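Local coordinates for mitochondrial dynamics protein MID49 (Mus musculus, PDB 4WOY) that recruits the dynamin-related GTPase Drp1 to the mitochondrial outer membrane, regulates its GTPase activity and is required for mitochondrial fission, at residues A19-A24 / D59-G64; P86-D89 / E94-C97; V128-L133 / A159-L164; L153-V158 / L164-H169. The protein carries 1 engineered substitution. All blocks are in the same frame, centred on the assembly; numbering follows the deposited sequence.

Contact 1. Residues A19-A24 / D59-G64; sequences AHVTLA and DGLQAG
Val21 of helix 18-42 meets Leu61 and Gly64 of the 59-64 loop, using one methyl for each. The first kind of interaction is apolar. Val21 and Leu61 reach toward each other tip to tip, and CG1 of Val21 sits at the fork of the leucine, 3.7 Å from Leu61 CD1 and 3.8 Å from Leu61 CD2. Since CG1 lies anti to the backbone N of Val21 (chi1 169°), CG2 is left beside that nitrogen and turns to the loop backbone instead. There it meets Gly64, with Val21 CG2 4.1 Å from Gly64 CA. The two main-chain paths come close at this point, Val21 CA and Gly64 CA being 5.3 Å apart. Gly64 has a positive phi (70°), and its bare backbone gives the valine a smooth surface. Val21 and Gly64 are buried, whereas Leu61 lies at the exposed margin.

Polar interactions hold the loop from elsewhere. Thr16, just ahead of the helix, is hydrogen-bonded to Gln62 through its backbone and through OG1, which also makes a weak bond to Ala63 O. The peptide bond between Leu61 and Gln62 is modelled as cis, which would kink the chain between the two residues.

The pairing joins the long helix 18-42 to the loop between strands 52-54 and 69-74, in the region after the first strand where nucleotidyltransferase folds commonly carry a glycine-containing motif.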
# COMPACT_ATOMS: atom_id res chain seq x y z
N ALA A 19 5.59 -22.62 -0.61
CA ALA A 19 7.04 -22.51 -0.57
C ALA A 19 7.48 -21.10 -0.93
O ALA A 19 8.40 -20.53 -0.32
CB ALA A 19 7.69 -23.54 -1.50
N HIS A 20 6.83 -20.52 -1.93
CA HIS A 20 7.18 -19.18 -2.37
C HIS A 20 6.80 -18.13 -1.32
O HIS A 20 7.54 -17.16 -1.11
CB HIS A 20 6.51 -18.88 -3.72
CG HIS A 20 7.00 -19.76 -4.84
ND1 HIS A 20 6.39 -19.80 -6.08
CD2 HIS A 20 8.04 -20.63 -4.90
CE1 HIS A 20 7.03 -20.67 -6.85
NE2 HIS A 20 8.03 -21.18 -6.16
N VAL A 21 5.66 -18.34 -0.65
CA VAL A 21 5.22 -17.43 0.41
C VAL A 21 6.18 -17.49 1.59
O VAL A 21 6.61 -16.46 2.11
CB VAL A 21 3.76 -17.74 0.89
CG1 VAL A 21 3.42 -16.95 2.17
CG2 VAL A 21 2.76 -17.43 -0.21
N THR A 22 6.54 -18.70 1.98
CA THR A 22 7.45 -18.90 3.11
C THR A 22 8.83 -18.30 2.85
O THR A 22 9.46 -17.72 3.76
CB THR A 22 7.60 -20.39 3.43
OG1 THR A 22 6.29 -20.93 3.68
CG2 THR A 22 8.43 -20.60 4.68
N LEU A 23 9.28 -18.47 1.61
CA LEU A 23 10.59 -17.97 1.17
C LEU A 23 10.64 -16.45 1.11
O LEU A 23 11.63 -15.82 1.51
CB LEU A 23 10.95 -18.53 -0.23
CG LEU A 23 12.20 -17.91 -0.84
CD1 LEU A 23 13.45 -18.14 0.12
CD2 LEU A 23 12.37 -18.28 -2.31
N ALA A 24 9.55 -15.86 0.64
CA ALA A 24 9.46 -14.43 0.46
C ALA A 24 9.50 -13.73 1.82
O ALA A 24 10.23 -12.74 2.01
CB ALA A 24 8.20 -14.08 -0.29
N ASP A 59 -0.50 -10.47 5.25
CA ASP A 59 -1.84 -10.38 5.82
C ASP A 59 -2.76 -11.38 5.17
O ASP A 59 -3.40 -11.11 4.16
CB ASP A 59 -2.39 -8.98 5.64
CG ASP A 59 -1.61 -7.97 6.44
OD1 ASP A 59 -1.20 -8.30 7.56
OD2 ASP A 59 -1.40 -6.85 5.92
N GLY A 60 -2.84 -12.55 5.79
CA GLY A 60 -3.58 -13.65 5.22
C GLY A 60 -2.81 -14.22 4.05
O GLY A 60 -1.96 -13.56 3.45
N LEU A 61 -3.12 -15.46 3.71
CA LEU A 61 -2.54 -16.11 2.56
C LEU A 61 -3.67 -16.28 1.53
O LEU A 61 -4.83 -16.05 1.87
CB LEU A 61 -1.86 -17.43 2.98
CG LEU A 61 -0.32 -17.35 2.96
CD1 LEU A 61 0.18 -16.18 3.77
CD2 LEU A 61 0.29 -18.66 3.45
N GLN A 62 -3.35 -16.62 0.28
CA GLN A 62 -1.98 -16.83 -0.19
C GLN A 62 -1.68 -15.79 -1.27
O GLN A 62 -1.52 -16.12 -2.45
CB GLN A 62 -1.80 -18.27 -0.70
CG GLN A 62 -2.59 -19.31 0.11
CD GLN A 62 -2.37 -20.76 -0.31
OE1 GLN A 62 -1.53 -21.07 -1.17
NE2 GLN A 62 -3.11 -21.67 0.31
N ALA A 63 -1.60 -14.53 -0.84
CA ALA A 63 -1.42 -13.39 -1.73
C ALA A 63 -0.08 -13.43 -2.43
O ALA A 63 0.04 -13.03 -3.59
CB ALA A 63 -1.54 -12.11 -0.97
N GLY A 64 0.94 -13.89 -1.71
CA GLY A 64 2.28 -13.91 -2.28
C GLY A 64 2.89 -12.53 -2.45
O GLY A 64 2.75 -11.65 -1.60

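Contact 2. Residues P86-D89 / E94-C97; sequences PGVD and EPRC
Gly87 and Cys97 bring the two segments together through a backbone bond, Gly87 N to Cys97 O at 2.7 Å. A second, weak bond runs back from Glu94 N to Gly87 O at 3.1 Å, so that Gly87 is gripped through both its N-H and its carbonyl. Its CA also makes a CA-H...O contact with Glu94 O, at 3.3 Å, and the backbones fit closely here because glycine brings no side chain between them. These segments form the base of the loop that closes the antiparallel hairpin of strands 82-86 and 97-102. A short 3-10 turn, closed by a backbone bond from Asp89 N to Pro86 O, starts on one side, and a type I turn from Glu94 to Cys97 leads into the returning strand. The side chains add little across the gap: Val88 CB stands 4.1 Å from Pro95 CA, and Val88 CG2 skims the proline ring. A water links the same two residues, accepting weakly from Val88 N and donating to Pro95 O. Glu94 folds its carboxylate back over its own turn, where the anti lone pair of OE2 takes the N-H of Arg96 at 2.8 Å in a fairly straight bond (164°). The guanidinium of Arg96 meets the same oxygen edge-on in a long ion pair, Arg96 NE to Glu94 OE2 4.0 Å, while the arginine side chain also rests on Val300.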
# COMPACT_ATOMS: atom_id res chain seq x y z
N PRO A 86 -4.69 17.96 8.63
CA PRO A 86 -5.18 17.27 7.43
C PRO A 86 -4.93 18.10 6.17
O PRO A 86 -5.22 19.30 6.18
CB PRO A 86 -6.68 17.14 7.71
CG PRO A 86 -6.76 17.24 9.17
CD PRO A 86 -5.77 18.21 9.60
N GLY A 87 -4.42 17.46 5.11
CA GLY A 87 -4.05 18.18 3.90
C GLY A 87 -5.16 19.03 3.30
O GLY A 87 -4.89 20.04 2.67
N VAL A 88 -6.41 18.64 3.52
CA VAL A 88 -7.53 19.36 2.96
C VAL A 88 -7.68 20.75 3.63
O VAL A 88 -8.37 21.63 3.12
CB VAL A 88 -8.81 18.51 3.11
CG1 VAL A 88 -9.39 18.62 4.54
CG2 VAL A 88 -9.84 18.91 2.11
N ASP A 89 -7.01 20.96 4.76
CA ASP A 89 -7.06 22.22 5.49
C ASP A 89 -5.79 23.05 5.33
O ASP A 89 -5.69 24.16 5.83
CB ASP A 89 -7.31 21.96 6.99
CG ASP A 89 -8.68 21.35 7.28
OD1 ASP A 89 -9.67 21.64 6.57
OD2 ASP A 89 -8.77 20.56 8.24
N GLU A 94 -5.39 19.14 -0.28
CA GLU A 94 -5.25 17.80 -0.77
C GLU A 94 -5.72 16.81 0.27
O GLU A 94 -5.01 16.55 1.25
CB GLU A 94 -3.78 17.53 -1.16
CG GLU A 94 -3.52 16.15 -1.70
CD GLU A 94 -4.54 15.72 -2.75
OE1 GLU A 94 -4.47 16.22 -3.90
OE2 GLU A 94 -5.42 14.91 -2.41
N PRO A 95 -6.91 16.24 0.06
CA PRO A 95 -7.43 15.26 1.02
C PRO A 95 -6.57 13.98 1.13
O PRO A 95 -6.60 13.34 2.17
CB PRO A 95 -8.84 14.96 0.49
CG PRO A 95 -8.78 15.34 -0.97
CD PRO A 95 -7.85 16.48 -1.05
N ARG A 96 -5.77 13.65 0.12
CA ARG A 96 -4.90 12.46 0.20
C ARG A 96 -3.73 12.63 1.15
O ARG A 96 -3.05 11.65 1.47
CB ARG A 96 -4.34 12.09 -1.18
CG ARG A 96 -5.36 11.59 -2.18
CD ARG A 96 -4.71 11.47 -3.55
NE ARG A 96 -5.67 11.61 -4.65
CZ ARG A 96 -6.07 10.61 -5.44
NH1 ARG A 96 -5.60 9.37 -5.27
NH2 ARG A 96 -6.94 10.85 -6.41
N CYS A 97 -3.48 13.86 1.60
CA CYS A 97 -2.26 14.16 2.38
C CYS A 97 -2.51 14.73 3.76
O CYS A 97 -3.61 15.09 4.13
CB CYS A 97 -1.35 15.13 1.62
SG CYS A 97 -0.81 14.59 0.01
O HOH W 1 -6.97 15.51 4.48

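Contact 3. Residues V128-L133 / A159-L164; sequences VLLELL and ASEELL
Glu161, the loop residue just before strand 162-166, sends its side chain onto Leu130 and Leu133 of helix 126-139, joining a helix to the mixed sheet of the nucleotidyltransferase-like fold. The close-packed part is the carboxylate alone. The chain of Glu161 is extended beyond CG and carries the acid group across both leucines, while the backbones stay well apart, Leu130 CA and Glu161 CA being 8.1 Å from each other. Leu130 CD2 touches Glu161 CD at 3.8 Å. OE1 of Glu161 comes within 3.0 Å of Leu130 O; as an ionised carboxylate it would face another acceptor, an unfavourable approach that could raise its pKa in this buried place. The backbone of Glu161 is anchored separately, by hydrogen bonding to Val178 of strand 173-182, against which Leu133 also packs.

The outer side is loose. The CB of Ser160 and that of Glu131 each point away from the opposing segment, and Ala159 is exposed and poorly ordered. Leu133, by contrast, has CG anti to its backbone N (chi1 -170°), which lays its branch against the acid: Leu133 CB is 3.6 Å from Glu161 OE1, and Leu133 CD2 is 3.6 Å from Glu161 OE2.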
# COMPACT_ATOMS: atom_id res chain seq x y z
N VAL A 128 12.24 15.94 2.54
CA VAL A 128 13.60 15.99 3.05
C VAL A 128 13.98 14.64 3.69
O VAL A 128 15.09 14.12 3.49
CB VAL A 128 13.79 17.15 4.05
CG1 VAL A 128 15.20 17.15 4.65
CG2 VAL A 128 13.50 18.49 3.35
N LEU A 129 13.03 14.05 4.41
CA LEU A 129 13.22 12.71 4.93
C LEU A 129 13.48 11.71 3.81
O LEU A 129 14.38 10.89 3.92
CB LEU A 129 11.99 12.30 5.72
CG LEU A 129 12.19 12.82 7.14
CD1 LEU A 129 10.86 13.04 7.86
CD2 LEU A 129 13.10 11.81 7.89
N LEU A 130 12.71 11.83 2.73
CA LEU A 130 12.87 11.00 1.55
C LEU A 130 14.27 11.14 0.95
O LEU A 130 14.90 10.12 0.64
CB LEU A 130 11.82 11.35 0.51
CG LEU A 130 10.48 10.63 0.67
CD1 LEU A 130 9.54 11.11 -0.41
CD2 LEU A 130 10.67 9.12 0.59
N GLU A 131 14.76 12.37 0.82
CA GLU A 131 16.11 12.60 0.28
C GLU A 131 17.18 11.86 1.11
O GLU A 131 18.10 11.26 0.56
CB GLU A 131 16.45 14.10 0.30
CG GLU A 131 15.55 15.01 -0.51
CD GLU A 131 15.91 16.49 -0.33
OE1 GLU A 131 16.49 16.82 0.74
OE2 GLU A 131 15.59 17.32 -1.22
N LEU A 132 17.04 11.90 2.43
CA LEU A 132 18.01 11.28 3.31
C LEU A 132 18.04 9.77 3.15
O LEU A 132 19.09 9.18 3.02
CB LEU A 132 17.73 11.62 4.78
CG LEU A 132 18.74 11.00 5.75
CD1 LEU A 132 20.01 11.81 5.81
CD2 LEU A 132 18.12 10.80 7.12
N LEU A 133 16.88 9.14 3.17
CA LEU A 133 16.84 7.69 3.06
C LEU A 133 17.20 7.19 1.66
O LEU A 133 17.83 6.14 1.52
CB LEU A 133 15.46 7.18 3.47
CG LEU A 133 15.33 5.66 3.63
CD1 LEU A 133 16.45 5.02 4.48
CD2 LEU A 133 13.95 5.36 4.18
N ALA A 159 13.15 5.17 -9.09
CA ALA A 159 11.88 5.91 -8.91
C ALA A 159 11.29 5.65 -7.52
O ALA A 159 11.49 4.56 -6.98
CB ALA A 159 10.86 5.54 -9.97
N SER A 160 10.58 6.63 -6.93
CA SER A 160 10.01 6.49 -5.57
C SER A 160 11.03 6.03 -4.52
O SER A 160 12.11 6.61 -4.44
CB SER A 160 8.82 5.53 -5.62
OG SER A 160 8.12 5.52 -4.41
N GLU A 161 10.69 5.02 -3.70
CA GLU A 161 11.71 4.32 -2.87
C GLU A 161 11.59 2.80 -2.71
O GLU A 161 11.16 2.28 -1.68
CB GLU A 161 11.81 4.91 -1.48
CG GLU A 161 12.90 5.93 -1.40
CD GLU A 161 13.17 6.32 0.01
OE1 GLU A 161 13.97 7.25 0.22
OE2 GLU A 161 12.58 5.69 0.92
N GLU A 162 12.01 2.10 -3.75
CA GLU A 162 11.77 0.69 -3.87
C GLU A 162 13.07 -0.11 -3.86
O GLU A 162 14.07 0.28 -4.45
CB GLU A 162 10.95 0.45 -5.12
CG GLU A 162 9.70 1.32 -5.07
CD GLU A 162 8.70 1.01 -6.14
OE1 GLU A 162 8.90 0.02 -6.86
OE2 GLU A 162 7.72 1.77 -6.25
N LEU A 163 13.04 -1.23 -3.16
CA LEU A 163 14.16 -2.15 -3.13
C LEU A 163 13.78 -3.37 -3.96
O LEU A 163 12.83 -4.07 -3.63
CB LEU A 163 14.45 -2.56 -1.69
CG LEU A 163 15.25 -1.53 -0.90
CD1 LEU A 163 15.41 -1.97 0.56
CD2 LEU A 163 16.58 -1.24 -1.56
N LEU A 164 14.52 -3.66 -5.02
CA LEU A 164 14.12 -4.77 -5.86
C LEU A 164 14.91 -6.01 -5.47
O LEU A 164 16.13 -5.98 -5.30
CB LEU A 164 14.30 -4.45 -7.36
CG LEU A 164 13.35 -3.43 -8.02
CD1 LEU A 164 13.61 -3.31 -9.52
CD2 LEU A 164 11.87 -3.72 -7.77

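Contact 4. Residues L153-V158 / L164-H169; sequences LIWPDV and LLKVQH
Trp155 and Leu164 face each other as a hydrogen-bonded pair of the antiparallel hairpin, and the leucine lies against one face of the indole. Leu164 CB makes a CH-pi contact 3.9 Å from the centroid of the six-membered ring of Trp155, 19° off the normal. CG of the tryptophan stands between its backbone N and carbonyl carbon (chi1 75°), a torsion that folds the ring over the neighbouring strand. Lys166 runs alongside Trp155, pointing the same way, and brings its CB to the ring edge near CZ3, in an approach modelled doubtfully short. From there its chain bends at chi2 and leads off to a salt bridge with Glu173. Beyond the indole, Asp157 CB rests 4.0 Å from Leu164 CG.

On the other face of the sheet the side chains of Ile154 and Leu165 cross and pack, CG1 of the isoleucine against CD1 of the leucine. This face is buried: Ile154 packs on Trp143 and Ile146 of helix 143-150, and Leu165 on Leu27 and Ile31 of helix 18-42.

Among the backbone bonds are Leu164 N to Trp155 O at 2.7 Å, Trp155 N to Leu164 O at 3.1 Å, and Lys166 N to Leu153 O at 2.8 Å. The hairpin thus has two characters, an apolar side turned to the helices and a partly exposed side where the indole lies over Leu164 O and probably shields its bond to Trp155 N from water.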
# COMPACT_ATOMS: atom_id res chain seq x y z
N LEU A 153 20.08 -11.19 -4.91
CA LEU A 153 20.53 -9.85 -5.29
C LEU A 153 19.51 -8.82 -4.82
O LEU A 153 18.32 -8.97 -5.10
CB LEU A 153 20.70 -9.70 -6.80
CG LEU A 153 21.94 -8.93 -7.28
CD1 LEU A 153 23.15 -9.88 -7.35
CD2 LEU A 153 21.70 -8.18 -8.61
N ILE A 154 19.97 -7.76 -4.15
CA ILE A 154 19.09 -6.68 -3.74
C ILE A 154 19.65 -5.35 -4.24
O ILE A 154 20.84 -5.07 -4.04
CB ILE A 154 18.95 -6.59 -2.20
CG1 ILE A 154 18.89 -7.99 -1.58
CG2 ILE A 154 17.79 -5.70 -1.83
CD1 ILE A 154 19.28 -8.09 -0.13
N TRP A 155 18.81 -4.55 -4.90
CA TRP A 155 19.24 -3.24 -5.37
C TRP A 155 18.10 -2.23 -5.41
O TRP A 155 16.94 -2.59 -5.62
CB TRP A 155 19.89 -3.36 -6.76
CG TRP A 155 18.90 -3.55 -7.87
CD1 TRP A 155 18.38 -2.59 -8.68
CD2 TRP A 155 18.34 -4.80 -8.31
NE1 TRP A 155 17.51 -3.15 -9.59
CE2 TRP A 155 17.47 -4.51 -9.38
CE3 TRP A 155 18.48 -6.12 -7.89
CZ2 TRP A 155 16.74 -5.50 -10.04
CZ3 TRP A 155 17.76 -7.10 -8.55
CH2 TRP A 155 16.91 -6.79 -9.61
N PRO A 156 18.42 -0.95 -5.17
CA PRO A 156 17.45 0.15 -5.23
C PRO A 156 16.98 0.47 -6.65
O PRO A 156 17.78 0.53 -7.59
CB PRO A 156 18.23 1.35 -4.64
CG PRO A 156 19.36 0.72 -3.87
CD PRO A 156 19.72 -0.51 -4.65
N ASP A 157 15.68 0.66 -6.80
CA ASP A 157 15.04 0.96 -8.08
C ASP A 157 15.19 2.45 -8.44
O ASP A 157 15.45 3.28 -7.57
CB ASP A 157 13.58 0.53 -8.02
CG ASP A 157 12.85 0.74 -9.31
OD1 ASP A 157 13.50 1.07 -10.31
OD2 ASP A 157 11.62 0.52 -9.33
N VAL A 158 15.09 2.78 -9.72
CA VAL A 158 15.12 4.17 -10.20
C VAL A 158 13.81 5.01 -10.25
O VAL A 158 13.43 5.50 -11.32
CB VAL A 158 15.73 4.17 -11.60
CG1 VAL A 158 17.18 3.72 -11.52
CG2 VAL A 158 14.94 3.23 -12.50
N LEU A 164 14.52 -3.66 -5.02
CA LEU A 164 14.12 -4.77 -5.86
C LEU A 164 14.91 -6.01 -5.47
O LEU A 164 16.13 -5.98 -5.30
CB LEU A 164 14.30 -4.45 -7.36
CG LEU A 164 13.35 -3.43 -8.02
CD1 LEU A 164 13.61 -3.31 -9.52
CD2 LEU A 164 11.87 -3.72 -7.77
N LEU A 165 14.19 -7.11 -5.31
CA LEU A 165 14.80 -8.34 -4.88
C LEU A 165 14.78 -9.48 -5.92
O LEU A 165 13.72 -10.00 -6.29
CB LEU A 165 14.11 -8.80 -3.60
CG LEU A 165 14.87 -10.02 -3.15
CD1 LEU A 165 16.27 -9.59 -2.90
CD2 LEU A 165 14.34 -10.68 -1.91
N LYS A 166 15.99 -9.83 -6.36
CA LYS A 166 16.31 -10.90 -7.31
C LYS A 166 17.21 -11.95 -6.62
O LYS A 166 18.29 -11.63 -6.15
CB LYS A 166 16.98 -10.33 -8.57
CG LYS A 166 16.98 -11.22 -9.80
CD LYS A 166 15.63 -11.45 -10.44
CE LYS A 166 15.84 -12.30 -11.70
NZ LYS A 166 14.61 -12.89 -12.32
N VAL A 167 16.78 -13.19 -6.60
CA VAL A 167 15.59 -13.54 -7.31
C VAL A 167 14.60 -13.85 -6.17
O VAL A 167 13.64 -13.11 -6.04
CB VAL A 167 15.82 -14.72 -8.34
CG1 VAL A 167 14.70 -14.81 -9.37
CG2 VAL A 167 17.16 -14.58 -9.05
N GLN A 168 14.79 -14.86 -5.31
CA GLN A 168 15.91 -15.80 -5.21
C GLN A 168 15.60 -16.88 -6.20
O GLN A 168 14.44 -17.28 -6.31
CB GLN A 168 16.04 -16.37 -3.81
CG GLN A 168 17.12 -17.40 -3.64
CD GLN A 168 17.12 -17.96 -2.24
OE1 GLN A 168 16.37 -17.50 -1.38
NE2 GLN A 168 17.97 -18.96 -2.00
N HIS A 169 16.62 -17.32 -6.94
CA HIS A 169 16.46 -18.12 -8.16
C HIS A 169 15.20 -18.95 -8.14
O HIS A 169 14.46 -19.02 -9.11
CB HIS A 169 17.63 -19.04 -8.40
CG HIS A 169 17.57 -19.74 -9.72
ND1 HIS A 169 16.78 -20.86 -9.95
CD2 HIS A 169 18.19 -19.49 -10.90
CE1 HIS A 169 16.91 -21.25 -11.20
NE2 HIS A 169 17.77 -20.44 -11.80

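In the fold
Contacts 3 and 4 are the most closely coupled: their centres lie 15 Å apart and the 159-164 and 164-169 segments meet at Leu164, although contact 3 itself is made by Glu161, just ahead of strand 162-166. A probable hydrogen bond from Asp157 N to Glu162 O, 2.9 Å, links them in the hairpin. Contact 1, with its centre 18 Å from that of contact 4, touches it through Leu23 CD1 and Gln168 OE1 at 3.3 Å, so helix 18-42 takes part in both neighbourhoods. Contact 2 stands apart, about 34 Å between centres from contacts 1 and 4, across the centre of the chain. All four belong to the MID51-like, nucleotidyltransferase-related part of the predicted cytoplasmic region.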